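Local coordinates for lipolytic protein G-D-S-L family (Chitinophaga pinensis, PDB 4Q7Q) that is of unproven function but, as a member of the GDSL-like SGNH hydrolase family, probably hydrolyses ester bonds of lipids or other acylated substrates, at residues 15-18 against 23-26; 33-38 against 44-49; 93-98 against 165-170. All coordinates share one frame; numbering follows the deposited sequence. Where two conformers were deposited one is given.

Interaction 1: 15-18 against 23-26; sequences ITYL and DETG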
loop_
_atom_site.group_PDB
_atom_site.type_symbol
_atom_site.label_atom_id
_atom_site.label_comp_id
_atom_site.label_asym_id
_atom_site.label_seq_id
_atom_site.Cartn_x
_atom_site.Cartn_y
_atom_site.Cartn_z
ATOM N N ILE A 15 1.732 -4.718 0.893
ATOM C CA ILE A 15 0.845 -4.788 -0.261
ATOM C C ILE A 15 1.589 -5.308 -1.504
ATOM O O ILE A 15 1.012 -6.012 -2.334
ATOM C CB ILE A 15 0.136 -3.444 -0.478
ATOM C CG1 ILE A 15 -0.790 -3.182 0.714
ATOM C CG2 ILE A 15 -0.641 -3.419 -1.780
ATOM C CD1 ILE A 15 -1.374 -1.787 0.777
ATOM N N THR A 16 2.887 -5.012 -1.580
ATOM C CA THR A 16 3.758 -5.492 -2.650
ATOM C C THR A 16 4.333 -6.859 -2.307
ATOM O O THR A 16 4.291 -7.782 -3.117
ATOM C CB THR A 16 4.890 -4.482 -2.892
ATOM O OG1 THR A 16 4.301 -3.237 -3.287
ATOM C CG2 THR A 16 5.853 -4.967 -3.967
ATOM N N TYR A 17 4.876 -6.968 -1.102
ATOM C CA TYR A 17 5.433 -8.219 -0.592
ATOM C C TYR A 17 4.516 -9.431 -0.805
ATOM O O TYR A 17 4.961 -10.496 -1.256
ATOM C CB TYR A 17 5.720 -8.050 0.899
ATOM C CG TYR A 17 6.106 -9.324 1.629
ATOM C CD1 TYR A 17 7.433 -9.743 1.684
ATOM C CD2 TYR A 17 5.145 -10.084 2.294
ATOM C CE1 TYR A 17 7.788 -10.897 2.366
ATOM C CE2 TYR A 17 5.485 -11.231 2.971
ATOM C CZ TYR A 17 6.810 -11.638 3.009
ATOM O OH TYR A 17 7.152 -12.786 3.686
ATOM N N LEU A 18 3.234 -9.254 -0.493
ATOM C CA LEU A 18 2.287 -10.361 -0.464
ATOM C C LEU A 18 2.010 -10.978 -1.828
ATOM O O LEU A 18 1.442 -12.065 -1.900
ATOM C CB LEU A 18 0.970 -9.920 0.182
ATOM C CG LEU A 18 1.054 -9.689 1.693
ATOM C CD1 LEU A 18 -0.178 -8.930 2.226
ATOM C CD2 LEU A 18 1.278 -11.011 2.432
ATOM N N ASP A 23 0.272 -17.385 0.976
ATOM C CA ASP A 23 -0.017 -18.104 2.216
ATOM C C ASP A 23 -0.217 -17.129 3.381
ATOM O O ASP A 23 -1.007 -17.395 4.287
ATOM C CB ASP A 23 1.100 -19.097 2.551
ATOM C CG ASP A 23 2.457 -18.434 2.672
ATOM O OD1 ASP A 23 2.821 -17.649 1.774
ATOM O OD2 ASP A 23 3.165 -18.700 3.666
ATOM N N GLU A 24 0.476 -15.992 3.337
ATOM C CA GLU A 24 0.364 -15.003 4.409
ATOM C C GLU A 24 -0.936 -14.197 4.346
ATOM O O GLU A 24 -1.254 -13.466 5.286
ATOM C CB GLU A 24 1.590 -14.086 4.446
ATOM C CG GLU A 24 2.836 -14.819 4.931
ATOM C CD GLU A 24 4.093 -13.976 4.894
ATOM O OE1 GLU A 24 4.144 -12.921 5.567
ATOM O OE2 GLU A 24 5.036 -14.379 4.187
ATOM N N THR A 25 -1.684 -14.333 3.249
ATOM C CA THR A 25 -3.039 -13.782 3.182
ATOM C C THR A 25 -4.061 -14.790 3.705
ATOM O O THR A 25 -5.264 -14.549 3.630
ATOM C CB THR A 25 -3.452 -13.367 1.747
ATOM O OG1 THR A 25 -3.693 -14.537 0.949
ATOM C CG2 THR A 25 -2.375 -12.503 1.092
ATOM N N GLY A 26 -3.592 -15.927 4.217
ATOM C CA GLY A 26 -4.491 -17.007 4.585
ATOM C C GLY A 26 -5.104 -17.631 3.344
ATOM O O GLY A 26 -6.194 -18.215 3.391
#
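Tyr-17 and Glu-24 meet at their polar ends, the carboxylate lying beside the phenol at the rim of the ring. The phenol OH donates to Glu-24 OE2 over 2.7 Å, and OE2 receives it on its syn lone pair, the side facing OE1. Glu-24 CD sits in the plane of the ring at its edge, while the carboxylate is turned 65° against that plane. Both oxygens lie near the same edge, each 3.4 Å from Tyr-17 CE2, whose weakly polarised C-H would be compatible with an anionic neighbour. The two side chains run at about a right angle to each other. Tyr-17 has its CG anti to the backbone N (chi1 171°), which, with the ring's length, lets the hydroxyl come within reach of Glu-24; glutamate, extended beyond CG, is long enough to meet it.

Next to this hydrogen bond the contact is apolar. Leu-18 CD2 presses on Glu-24 CB at 3.7 Å, so one residue supplies a methylene to the leucine and a carboxylate to the tyrosine. The same methyl reaches Thr-25 CG2 at 4.2 Å, the two side chains running antiparallel alongside one another. Threonine fits because its other branch, OG1, bonds Leu-22 O and Val-29 N in the chain on either side.

The contact closes the short excursion that follows helix 14-17 and turns through a 3-10 segment on the way to helix 33-40. Leu-18 also touches Tyr-234 and His-238, the latter part of a probable Ser-His-Asp triad, while Ile-15 and Thr-16 pack against Phe-77 of strand 73-77.

Interaction 2: 33-38 against 44-49; sequences YLTRLN and LKYINQ
Leu-34 lies over one face of the Tyr-46 ring, where its CB makes a CH-pi contact 3.8 Å from the ring centroid and 15° off the ring normal. This is helix-on-sheet packing in the alpha/beta fold of the SGNH hydrolases: segment 33-38 of helix 33-40 runs nearly antiparallel (169°) to segment 44-49 of strand 44-50, an outermost strand of the parallel sheet, with axes 8.6 Å apart at closest approach.

The two side chains cross at about a right angle, and Leu-34 CD1 continues past the ring, 3.6 Å from Tyr-46 CD1, to touch the amide end of Asn-48, whose OD1 bonds Gly-50 N and whose ND2 bonds Asp-20 OD1. One methyl, CD1, thus serves both strand residues, while the other branch, CD2, lies over the Tyr-33 ring. Tyr-46 CG stands between its backbone N and carbonyl carbon, with the ring alongside Thr-35. These two side chains lie side by side, pointing the same way, and a water joins their hydroxyls, 2.7 Å from Thr-35 OG1 and donating to Tyr-46 OH. The phenol also bonds Asp-20 OD2, so tyrosine offers a broad apolar face to leucine and a polar tip to the loop after helix 14-17.

Further along, Leu-37 CD1 packs on Leu-44 CB at 3.9 Å; the same leucine touches Trp-8 of strand 6-12 and Ala-252 and Phe-255 of helix 241-257. Near the helix end, asparagine supplies a short amide able to reach a strand carbonyl: Asn-38 ND2 donates to Leu-44 O over 2.8 Å, the N-H...O angle 145° and the donor tilted out of the carbonyl plane.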
loop_
_atom_site.group_PDB
_atom_site.type_symbol
_atom_site.label_atom_id
_atom_site.label_comp_id
_atom_site.label_asym_id
_atom_site.label_seq_id
_atom_site.Cartn_x
_atom_site.Cartn_y
_atom_site.Cartn_z
ATOM N N TYR A 33 -0.875 -7.858 -7.175
ATOM C CA TYR A 33 -0.902 -6.847 -8.237
ATOM C C TYR A 33 0.292 -6.907 -9.197
ATOM O O TYR A 33 0.178 -6.462 -10.339
ATOM C CB TYR A 33 -1.141 -5.425 -7.685
ATOM C CG TYR A 33 0.090 -4.709 -7.180
ATOM C CD1 TYR A 33 0.881 -3.947 -8.040
ATOM C CD2 TYR A 33 0.451 -4.766 -5.839
ATOM C CE1 TYR A 33 1.998 -3.288 -7.582
ATOM C CE2 TYR A 33 1.577 -4.107 -5.376
ATOM C CZ TYR A 33 2.342 -3.366 -6.246
ATOM O OH TYR A 33 3.466 -2.730 -5.777
ATOM N N LEU A 34 1.418 -7.464 -8.753
ATOM C CA LEU A 34 2.569 -7.632 -9.654
ATOM C C LEU A 34 2.259 -8.689 -10.707
ATOM O O LEU A 34 2.511 -8.500 -11.908
ATOM C CB LEU A 34 3.831 -8.060 -8.896
ATOM C CG LEU A 34 4.222 -7.281 -7.634
ATOM C CD1 LEU A 34 5.565 -7.779 -7.088
ATOM C CD2 LEU A 34 4.269 -5.791 -7.892
ATOM N N THR A 35 1.713 -9.807 -10.241
ATOM C CA THR A 35 1.304 -10.907 -11.112
ATOM C C THR A 35 0.266 -10.424 -12.117
ATOM O O THR A 35 0.378 -10.686 -13.313
ATOM C CB THR A 35 0.751 -12.073 -10.275
ATOM O OG1 THR A 35 1.790 -12.564 -9.418
ATOM C CG2 THR A 35 0.223 -13.211 -11.160
ATOM N N ARG A 36 -0.730 -9.686 -11.637
ATOM C CA ARG A 36 -1.782 -9.192 -12.514
ATOM C C ARG A 36 -1.270 -8.153 -13.512
ATOM O O ARG A 36 -1.698 -8.143 -14.664
ATOM C CB ARG A 36 -2.941 -8.639 -11.695
ATOM C CG ARG A 36 -3.641 -9.698 -10.872
ATOM C CD ARG A 36 -4.763 -9.101 -10.013
ATOM N NE ARG A 36 -5.428 -10.129 -9.215
ATOM C CZ ARG A 36 -6.356 -10.951 -9.692
ATOM N NH1 ARG A 36 -6.900 -11.871 -8.909
ATOM N NH2 ARG A 36 -6.742 -10.852 -10.958
ATOM N N LEU A 37 -0.357 -7.285 -13.076
ATOM C CA LEU A 37 0.248 -6.321 -13.997
ATOM C C LEU A 37 0.926 -7.070 -15.141
ATOM O O LEU A 37 0.747 -6.737 -16.314
ATOM C CB LEU A 37 1.262 -5.416 -13.277
ATOM C CG LEU A 37 1.955 -4.279 -14.056
ATOM C CD1 LEU A 37 3.066 -4.749 -15.037
ATOM C CD2 LEU A 37 0.928 -3.420 -14.784
ATOM N N ASN A 38 1.725 -8.071 -14.794
ATOM C CA ASN A 38 2.416 -8.859 -15.802
ATOM C C ASN A 38 1.469 -9.575 -16.768
ATOM O O ASN A 38 1.792 -9.741 -17.931
ATOM C CB ASN A 38 3.404 -9.831 -15.146
ATOM C CG ASN A 38 3.962 -10.841 -16.125
ATOM O OD1 ASN A 38 3.520 -11.991 -16.157
ATOM N ND2 ASN A 38 4.929 -10.415 -16.939
ATOM N N LEU A 44 6.752 -7.079 -19.027
ATOM C CA LEU A 44 7.235 -6.487 -17.782
ATOM C C LEU A 44 7.573 -7.597 -16.794
ATOM O O LEU A 44 6.700 -8.360 -16.377
ATOM C CB LEU A 44 6.186 -5.537 -17.198
ATOM C CG LEU A 44 6.223 -4.062 -17.627
ATOM C CD1 LEU A 44 7.411 -3.332 -16.991
ATOM C CD2 LEU A 44 6.252 -3.921 -19.139
ATOM N N LYS A 45 8.849 -7.690 -16.438
ATOM C CA LYS A 45 9.338 -8.761 -15.582
ATOM C C LYS A 45 9.600 -8.227 -14.185
ATOM O O LYS A 45 10.589 -7.524 -13.959
ATOM C CB LYS A 45 10.624 -9.338 -16.166
ATOM C CG LYS A 45 10.478 -9.783 -17.607
ATOM C CD LYS A 45 9.512 -10.954 -17.740
ATOM C CE LYS A 45 9.421 -11.418 -19.185
ATOM N NZ LYS A 45 8.635 -12.674 -19.296
ATOM N N TYR A 46 8.722 -8.565 -13.248
ATOM C CA TYR A 46 8.798 -7.963 -11.922
ATOM C C TYR A 46 9.871 -8.537 -11.019
ATOM O O TYR A 46 10.213 -9.724 -11.080
ATOM C CB TYR A 46 7.435 -7.954 -11.207
ATOM C CG TYR A 46 6.970 -9.272 -10.608
ATOM C CD1 TYR A 46 7.497 -9.750 -9.406
ATOM C CD2 TYR A 46 5.956 -10.007 -11.210
ATOM C CE1 TYR A 46 7.065 -10.948 -8.853
ATOM C CE2 TYR A 46 5.501 -11.198 -10.652
ATOM C CZ TYR A 46 6.065 -11.667 -9.481
ATOM O OH TYR A 46 5.603 -12.849 -8.935
ATOM N N ILE A 47 10.399 -7.657 -10.180
ATOM C CA ILE A 47 11.228 -8.046 -9.061
ATOM C C ILE A 47 10.533 -7.499 -7.830
ATOM O O ILE A 47 10.257 -6.302 -7.742
ATOM C CB ILE A 47 12.633 -7.462 -9.196
ATOM C CG1 ILE A 47 13.347 -8.154 -10.355
ATOM C CG2 ILE A 47 13.416 -7.628 -7.902
ATOM C CD1 ILE A 47 14.687 -7.565 -10.673
ATOM N N ASN A 48 10.232 -8.384 -6.891
ATOM C CA ASN A 48 9.497 -8.014 -5.696
ATOM C C ASN A 48 10.414 -7.431 -4.622
ATOM O O ASN A 48 11.119 -8.160 -3.918
ATOM C CB ASN A 48 8.740 -9.231 -5.160
ATOM C CG ASN A 48 7.772 -8.885 -4.050
ATOM O OD1 ASN A 48 7.999 -7.953 -3.275
ATOM N ND2 ASN A 48 6.683 -9.640 -3.959
ATOM N N GLN A 49 10.406 -6.109 -4.516
ATOM C CA GLN A 49 11.124 -5.415 -3.454
ATOM C C GLN A 49 10.127 -4.814 -2.461
ATOM O O GLN A 49 10.281 -3.691 -1.971
ATOM C CB GLN A 49 12.097 -4.377 -4.021
ATOM C CG GLN A 49 13.399 -4.997 -4.513
ATOM C CD GLN A 49 14.379 -5.243 -3.384
ATOM O OE1 GLN A 49 14.080 -4.982 -2.212
ATOM N NE2 GLN A 49 15.570 -5.725 -3.730
HETATM O O HOH W 1 3.619 -14.405 -10.248
#

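Interaction 3: 93-98 against 165-170; sequences DDYQHD and LTIGRY
Tyr-95 of helix 92-96 packs against Ile-167 and Tyr-170 of helix 157-171, which approach its ring from the same side, the first over the face and the second obliquely. Tyr-95 projects toward the longer helix, and with CG anti to the backbone N (chi1 179°) the ring meets Ile-167, whose CG2 methyl lies 4.0 Å from the centroid and 24° off the normal. The isoleucine's beta branch does this work: CG2 sits near Tyr-95 CE1 and CZ, while CD1 comes within 4.1 Å of Tyr-95 CD1.

Tyr-170 takes the same first torsion and brings its CD2 to 3.8 Å from Tyr-95 CE2, which lies near the plane of the Tyr-170 ring at its edge. Toward its hydroxyl end Tyr-170 meets Gln-96, extended beyond CG. Gln-96 NE2 lies 3.6 Å from Tyr-170 CE1, with amide and ring planes 71° apart, and the methylene CG packs by the phenol OH.

Helix 104-118 borders the contact too, through Arg-109 and Ile-112 at Tyr-95 and Phe-108 at Ile-167. The contact is thus mainly apolar, the Gln-96 amide resting against exposed Tyr-170 without a hydrogen bond, while Tyr-95 suits its place by burying its ring as its OH bonds Glu-171 OE2.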
loop_
_atom_site.group_PDB
_atom_site.type_symbol
_atom_site.label_atom_id
_atom_site.label_comp_id
_atom_site.label_asym_id
_atom_site.label_seq_id
_atom_site.Cartn_x
_atom_site.Cartn_y
_atom_site.Cartn_z
ATOM N N ASP A 93 10.325 20.915 0.979
ATOM C CA ASP A 93 11.695 21.285 1.338
ATOM C C ASP A 93 12.527 20.088 1.799
ATOM O O ASP A 93 13.735 20.032 1.559
ATOM C CB ASP A 93 11.680 22.348 2.439
ATOM C CG ASP A 93 13.074 22.767 2.870
ATOM O OD1 ASP A 93 13.571 22.235 3.884
ATOM O OD2 ASP A 93 13.670 23.633 2.196
ATOM N N ASP A 94 11.875 19.140 2.472
ATOM C CA ASP A 94 12.536 17.916 2.928
ATOM C C ASP A 94 12.869 16.972 1.778
ATOM O O ASP A 94 13.727 16.097 1.905
ATOM C CB ASP A 94 11.667 17.184 3.951
ATOM C CG ASP A 94 11.444 17.996 5.205
ATOM O OD1 ASP A 94 12.430 18.229 5.927
ATOM O OD2 ASP A 94 10.291 18.394 5.470
ATOM N N TYR A 95 12.172 17.133 0.661
ATOM C CA TYR A 95 12.500 16.370 -0.529
ATOM C C TYR A 95 13.602 17.072 -1.327
ATOM O O TYR A 95 14.474 16.425 -1.909
ATOM C CB TYR A 95 11.267 16.144 -1.411
ATOM C CG TYR A 95 11.616 15.369 -2.655
ATOM C CD1 TYR A 95 11.628 13.979 -2.649
ATOM C CD2 TYR A 95 11.986 16.027 -3.826
ATOM C CE1 TYR A 95 11.977 13.268 -3.781
ATOM C CE2 TYR A 95 12.341 15.325 -4.954
ATOM C CZ TYR A 95 12.333 13.951 -4.928
ATOM O OH TYR A 95 12.684 13.254 -6.051
ATOM N N GLN A 96 13.551 18.399 -1.358
ATOM C CA GLN A 96 14.494 19.186 -2.148
ATOM C C GLN A 96 15.884 19.202 -1.534
ATOM O O GLN A 96 16.892 19.268 -2.247
ATOM C CB GLN A 96 13.983 20.619 -2.292
ATOM C CG GLN A 96 12.754 20.740 -3.173
ATOM C CD GLN A 96 12.039 22.062 -2.989
ATOM O OE1 GLN A 96 12.043 22.633 -1.901
ATOM N NE2 GLN A 96 11.412 22.552 -4.052
ATOM N N HIS A 97 15.933 19.156 -0.208
ATOM C CA HIS A 97 17.189 19.268 0.517
ATOM C C HIS A 97 17.369 18.115 1.490
ATOM O O HIS A 97 16.394 17.501 1.933
ATOM C CB HIS A 97 17.244 20.594 1.273
ATOM C CG HIS A 97 16.970 21.786 0.413
ATOM N ND1 HIS A 97 17.925 22.345 -0.410
ATOM C CD2 HIS A 97 15.848 22.523 0.244
ATOM C CE1 HIS A 97 17.402 23.375 -1.050
ATOM N NE2 HIS A 97 16.143 23.505 -0.671
ATOM N N ASP A 98 18.622 17.830 1.819
ATOM C CA ASP A 98 18.952 16.738 2.717
ATOM C C ASP A 98 18.807 17.169 4.173
ATOM O O ASP A 98 19.746 17.700 4.775
ATOM C CB ASP A 98 20.374 16.249 2.450
ATOM C CG ASP A 98 20.705 14.970 3.194
ATOM O OD1 ASP A 98 19.883 14.523 4.027
ATOM O OD2 ASP A 98 21.800 14.418 2.951
ATOM N N LEU A 165 1.798 12.727 -4.437
ATOM C CA LEU A 165 1.348 13.490 -5.597
ATOM C C LEU A 165 2.217 14.723 -5.820
ATOM O O LEU A 165 2.576 15.047 -6.950
ATOM C CB LEU A 165 -0.115 13.892 -5.447
ATOM C CG LEU A 165 -1.143 12.764 -5.576
ATOM C CD1 LEU A 165 -2.474 13.228 -5.016
ATOM C CD2 LEU A 165 -1.296 12.332 -7.029
ATOM N N THR A 166 2.555 15.412 -4.737
ATOM C CA THR A 166 3.396 16.605 -4.823
ATOM C C THR A 166 4.791 16.287 -5.358
ATOM O O THR A 166 5.306 17.012 -6.201
ATOM C CB THR A 166 3.492 17.315 -3.456
ATOM O OG1 THR A 166 2.180 17.711 -3.038
ATOM C CG2 THR A 166 4.373 18.549 -3.541
ATOM N N ILE A 167 5.393 15.199 -4.882
ATOM C CA ILE A 167 6.708 14.781 -5.369
ATOM C C ILE A 167 6.646 14.422 -6.845
ATOM O O ILE A 167 7.542 14.772 -7.618
ATOM C CB ILE A 167 7.252 13.572 -4.571
ATOM C CG1 ILE A 167 7.499 13.968 -3.113
ATOM C CG2 ILE A 167 8.543 13.050 -5.179
ATOM C CD1 ILE A 167 7.710 12.792 -2.200
ATOM N N GLY A 168 5.582 13.722 -7.232
ATOM C CA GLY A 168 5.361 13.376 -8.624
ATOM C C GLY A 168 5.299 14.610 -9.508
ATOM O O GLY A 168 5.952 14.670 -10.550
ATOM N N ARG A 169 4.512 15.600 -9.092
ATOM C CA ARG A 169 4.405 16.845 -9.845
ATOM C C ARG A 169 5.743 17.573 -9.932
ATOM O O ARG A 169 6.085 18.115 -10.975
ATOM C CB ARG A 169 3.347 17.767 -9.236
ATOM C CG ARG A 169 1.917 17.317 -9.488
ATOM C CD ARG A 169 0.906 18.359 -9.025
ATOM N NE ARG A 169 -0.015 17.820 -8.027
ATOM C CZ ARG A 169 0.019 18.128 -6.734
ATOM N NH1 ARG A 169 -0.857 17.589 -5.897
ATOM N NH2 ARG A 169 0.927 18.983 -6.279
ATOM N N TYR A 170 6.490 17.583 -8.833
ATOM C CA TYR A 170 7.765 18.290 -8.784
ATOM C C TYR A 170 8.794 17.660 -9.714
ATOM O O TYR A 170 9.537 18.364 -10.394
ATOM C CB TYR A 170 8.296 18.320 -7.349
ATOM C CG TYR A 170 9.635 19.005 -7.207
ATOM C CD1 TYR A 170 9.768 20.364 -7.451
ATOM C CD2 TYR A 170 10.764 18.293 -6.824
ATOM C CE1 TYR A 170 10.990 20.998 -7.322
ATOM C CE2 TYR A 170 11.991 18.919 -6.692
ATOM C CZ TYR A 170 12.099 20.271 -6.941
ATOM O OH TYR A 170 13.316 20.900 -6.809
#

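How the interactions relate
Interactions 1 and 2 are neighbours, their centres 14 Å apart, and follow each other along the chain. They touch directly: Thr-16 OG1 and Tyr-33 OH are 2.7 Å apart in a probable hydrogen bond, and Asn-48 ND2 comes 3.1 Å from Thr-16 O. Helix 14-17 is thus linked to helix 33-40 by a probable hydrogen bond and more weakly to strand 44-50. Interaction 1 borders the probable active site: Leu-18 touches His-238 of the likely Ser-14/His-238/Asp-235 triad, and its helix starts at Ser-14. Interaction 3 joins helices 92-96 and 157-171, on the opposite side of the chain's centre from interaction 1, with nearest atoms about 16 Å from either of the other contacts.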